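PDB 5B1R: B-cell differentiation antigen CD72 from Mus musculus, which acts as a B-cell co-receptor that recognises the Sm/ribonucleoprotein self-antigen, probably through its extracellular C-type lectin-like domain, and dampens B-cell receptor signalling. Local coordinates for residues C88-K93 with E107-I112. The protein carries 2 engineered substitutions. Sequence-based numbering, arbitrary orientation.
Sequences CDKIKK and ELHPSI. Unlike the reference sequence in segment 88-93: Asp89 (reference Val), Lys90 (reference Arg), Lys93 (reference Thr). Engineered in segment 107-112: Ser111 (natural residue Cys).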
ATOM      1  N   CYS A  88       4.832  -6.708 -10.283  1.00 11.22           N
ATOM      2  CA  CYS A  88       4.384  -5.612  -9.451  1.00 10.63           C
ATOM      3  C   CYS A  88       4.666  -5.959  -7.993  1.00 11.55           C
ATOM      4  O   CYS A  88       5.101  -7.078  -7.702  1.00 11.69           O
ATOM      5  CB  CYS A  88       2.891  -5.350  -9.676  1.00 12.70           C
ATOM      6  SG  CYS A  88       2.515  -4.611 -11.295  1.00 13.63           S
ATOM      7  N   ASP A  89       4.431  -5.004  -7.096  1.00 10.19           N
ATOM      8  CA  ASP A  89       4.879  -5.137  -5.708  1.00 10.27           C
ATOM      9  C   ASP A  89       3.689  -5.284  -4.778  1.00  9.84           C
ATOM     10  O   ASP A  89       2.749  -4.478  -4.829  1.00 10.31           O
ATOM     11  CB  ASP A  89       5.665  -3.902  -5.250  1.00  9.97           C
ATOM     12  CG  ASP A  89       6.982  -3.705  -5.980  1.00  9.93           C
ATOM     13  OD1 ASP A  89       7.248  -4.399  -6.970  1.00 12.50           O
ATOM     14  OD2 ASP A  89       7.750  -2.810  -5.555  1.00  9.58           O
ATOM     15  N   LYS A  90       3.748  -6.286  -3.901  1.00  9.74           N
ATOM     16  CA  LYS A  90       2.726  -6.448  -2.881  1.00  9.96           C
ATOM     17  C   LYS A  90       3.420  -6.703  -1.562  1.00 10.05           C
ATOM     18  O   LYS A  90       4.538  -7.199  -1.538  1.00 12.47           O
ATOM     19  CB  LYS A  90       1.775  -7.592  -3.235  1.00 11.10           C
ATOM     20  CG  LYS A  90       2.410  -8.972  -3.117  1.00 11.58           C
ATOM     21  CD  LYS A  90       1.545 -10.078  -3.718  1.00 14.31           C
ATOM     22  CE  LYS A  90       2.021 -11.451  -3.276  1.00 15.56           C
ATOM     23  NZ  LYS A  90       3.418 -11.697  -3.694  1.00 17.83           N
ATOM     24  N   ILE A  91       2.764  -6.370  -0.460  1.00  9.78           N
ATOM     25  CA  ILE A  91       3.312  -6.712   0.844  1.00 10.66           C
ATOM     26  C   ILE A  91       2.690  -8.026   1.328  1.00 10.85           C
ATOM     27  O   ILE A  91       1.500  -8.281   1.155  1.00 11.32           O
ATOM     28  CB  ILE A  91       3.168  -5.571   1.881  1.00 10.19           C
ATOM     29  CG1 ILE A  91       1.702  -5.161   2.081  1.00 10.47           C
ATOM     30  CG2 ILE A  91       4.030  -4.392   1.446  1.00 11.67           C
ATOM     31  CD1 ILE A  91       1.504  -4.168   3.235  1.00 11.70           C
ATOM     32  N   LYS A  92       3.527  -8.840   1.945  1.00 11.19           N
ATOM     33  CA  LYS A  92       3.129 -10.164   2.406  1.00 12.98           C
ATOM     34  C   LYS A  92       3.803 -10.420   3.737  1.00 12.62           C
ATOM     35  O   LYS A  92       4.949 -10.006   3.951  1.00 13.88           O
ATOM     36  CB  LYS A  92       3.544 -11.212   1.379  1.00 15.75           C
ATOM     37  CG  LYS A  92       3.188 -12.630   1.781  1.00 18.26           C
ATOM     38  CD  LYS A  92       3.353 -13.571   0.599  1.00 22.55           C
ATOM     39  CE  LYS A  92       2.877 -14.991   0.914  1.00 28.57           C
ATOM     40  NZ  LYS A  92       2.746 -15.783  -0.335  1.00 36.89           N
ATOM     41  N   LYS A  93       3.096 -11.083   4.646  1.00 13.99           N
ATOM     42  CA  LYS A  93       3.634 -11.269   5.984  1.00 15.81           C
ATOM     43  C   LYS A  93       4.381 -12.571   6.114  1.00 18.79           C
ATOM     44  O   LYS A  93       3.843 -13.638   5.825  1.00 21.25           O
ATOM     45  CB  LYS A  93       2.549 -11.194   7.063  1.00 17.23           C
ATOM     46  CG  LYS A  93       3.153 -10.984   8.450  1.00 21.96           C
ATOM     47  CD  LYS A  93       2.132 -10.689   9.521  1.00 27.98           C
ATOM     48  CE  LYS A  93       2.852 -10.278  10.798  1.00 29.87           C
ATOM     49  NZ  LYS A  93       1.964 -10.319  11.993  1.00 32.91           N
ATOM     50  N   GLU A 107      -2.234 -10.886 -10.840  1.00 14.32           N
ATOM     51  CA  GLU A 107      -2.744 -11.612  -9.672  1.00 13.83           C
ATOM     52  C   GLU A 107      -3.777 -10.795  -8.904  1.00 12.93           C
ATOM     53  O   GLU A 107      -3.672  -9.577  -8.816  1.00 13.02           O
ATOM     54  CB  GLU A 107      -1.634 -11.984  -8.683  1.00 15.01           C
ATOM     55  CG  GLU A 107      -0.598 -12.973  -9.153  1.00 17.88           C
ATOM     56  CD  GLU A 107       0.296 -13.469  -8.010  1.00 22.97           C
ATOM     57  OE1 GLU A 107       0.193 -12.966  -6.855  1.00 24.25           O
ATOM     58  OE2 GLU A 107       1.108 -14.374  -8.267  1.00 26.94           O
ATOM     59  N   LEU A 108      -4.748 -11.486  -8.322  1.00 13.09           N
ATOM     60  CA  LEU A 108      -5.830 -10.833  -7.578  1.00 13.03           C
ATOM     61  C   LEU A 108      -5.510 -10.720  -6.086  1.00 12.82           C
ATOM     62  O   LEU A 108      -5.316 -11.732  -5.415  1.00 15.22           O
ATOM     63  CB  LEU A 108      -7.128 -11.622  -7.774  1.00 13.54           C
ATOM     64  CG  LEU A 108      -7.560 -11.836  -9.226  1.00 13.78           C
ATOM     65  CD1 LEU A 108      -8.820 -12.697  -9.289  1.00 16.20           C
ATOM     66  CD2 LEU A 108      -7.781 -10.488  -9.884  1.00 16.12           C
ATOM     67  N   HIS A 109      -5.478  -9.491  -5.576  1.00 11.42           N
ATOM     68  CA  HIS A 109      -5.176  -9.220  -4.175  1.00 10.71           C
ATOM     69  C   HIS A 109      -5.961  -8.007  -3.734  1.00 10.68           C
ATOM     70  O   HIS A 109      -6.335  -7.161  -4.553  1.00 11.30           O
ATOM     71  CB  HIS A 109      -3.685  -8.926  -3.988  1.00 11.23           C
ATOM     72  CG  HIS A 109      -2.814 -10.101  -4.278  1.00 11.42           C
ATOM     73  ND1 HIS A 109      -2.745 -11.198  -3.443  1.00 13.61           N
ATOM     74  CD2 HIS A 109      -1.994 -10.360  -5.321  1.00 12.99           C
ATOM     75  CE1 HIS A 109      -1.918 -12.087  -3.968  1.00 13.89           C
ATOM     76  NE2 HIS A 109      -1.443 -11.601  -5.104  1.00 13.54           N
ATOM     77  N   PRO A 110      -6.176  -7.882  -2.421  1.00 10.55           N
ATOM     78  CA  PRO A 110      -6.620  -6.585  -1.898  1.00 10.23           C
ATOM     79  C   PRO A 110      -5.495  -5.561  -2.093  1.00  9.33           C
ATOM     80  O   PRO A 110      -4.394  -5.905  -2.551  1.00  9.59           O
ATOM     81  CB  PRO A 110      -6.847  -6.879  -0.409  1.00 11.52           C
ATOM     82  CG  PRO A 110      -5.876  -8.006  -0.112  1.00 12.09           C
ATOM     83  CD  PRO A 110      -5.887  -8.864  -1.357  1.00 11.64           C
ATOM     84  N   SER A 111      -5.757  -4.311  -1.728  1.00  9.62           N
ATOM     85  CA  SER A 111      -4.786  -3.256  -1.984  1.00  9.34           C
ATOM     86  C   SER A 111      -4.894  -2.179  -0.914  1.00  8.87           C
ATOM     87  O   SER A 111      -5.841  -2.178  -0.108  1.00  9.59           O
ATOM     88  CB  SER A 111      -5.032  -2.656  -3.373  1.00  9.58           C
ATOM     89  OG  SER A 111      -6.341  -2.112  -3.481  1.00 10.44           O
ATOM     90  N   ILE A 112      -3.927  -1.267  -0.917  1.00  8.32           N
ATOM     91  CA  ILE A 112      -3.954  -0.142   0.015  1.00  8.70           C
ATOM     92  C   ILE A 112      -3.778   1.120  -0.807  1.00  8.25           C
ATOM     93  O   ILE A 112      -2.827   1.218  -1.595  1.00  8.98           O
ATOM     94  CB  ILE A 112      -2.837  -0.224   1.070  1.00  8.75           C
ATOM     95  CG1 ILE A 112      -2.843  -1.603   1.748  1.00  9.48           C
ATOM     96  CG2 ILE A 112      -2.983   0.916   2.079  1.00  9.52           C
ATOM     97  CD1 ILE A 112      -1.598  -1.924   2.542  1.00 10.16           C
TER
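Lys90 meets His109 through its aliphatic chain rather than its charge: CD lies over one face of the imidazole, 3.9 Å from the ring centroid and 23° off the normal, a CH-pi contact displaced toward the rim. The closest approach is Lys90 CD to His109 NE2, at 3.6 Å, with CE following across the same side of the ring. A bend at the last torsion (chi4 -60°) turns the ammonium group away from the imidazole, and Lys90 NZ is hydrogen-bonded to Ser103 and Thr101 instead. The ring itself is held at its edge. His109 NE2 donates a nearly straight bond (173°) to Glu107 OE1, 2.8 Å away, which lies in the ring plane and offers its anti lone pair; this bond helps fix the ring's rotation. Ser103 OG bonds both Lys90 NZ and Glu107 OE1, linking the two ends, and Lys90 NZ, 4.7 Å from Glu107 OE1, may stabilise the carboxylate's negative charge. Farther along, Ile91 and Ile112 touch through their CD1 methyls at 3.9 Å, their side chains crossing at about a right angle in the buried interior. The contact thus joins the two sheets of the C-type lectin-like fold: strand 87-94, hydrogen-bonded between strand 97-104 and strand 69-70, whose Trp70 packs edge-to-face with His109, faces the start of strand 109-119, whose Ser111, an engineered residue, touches helix 26-35.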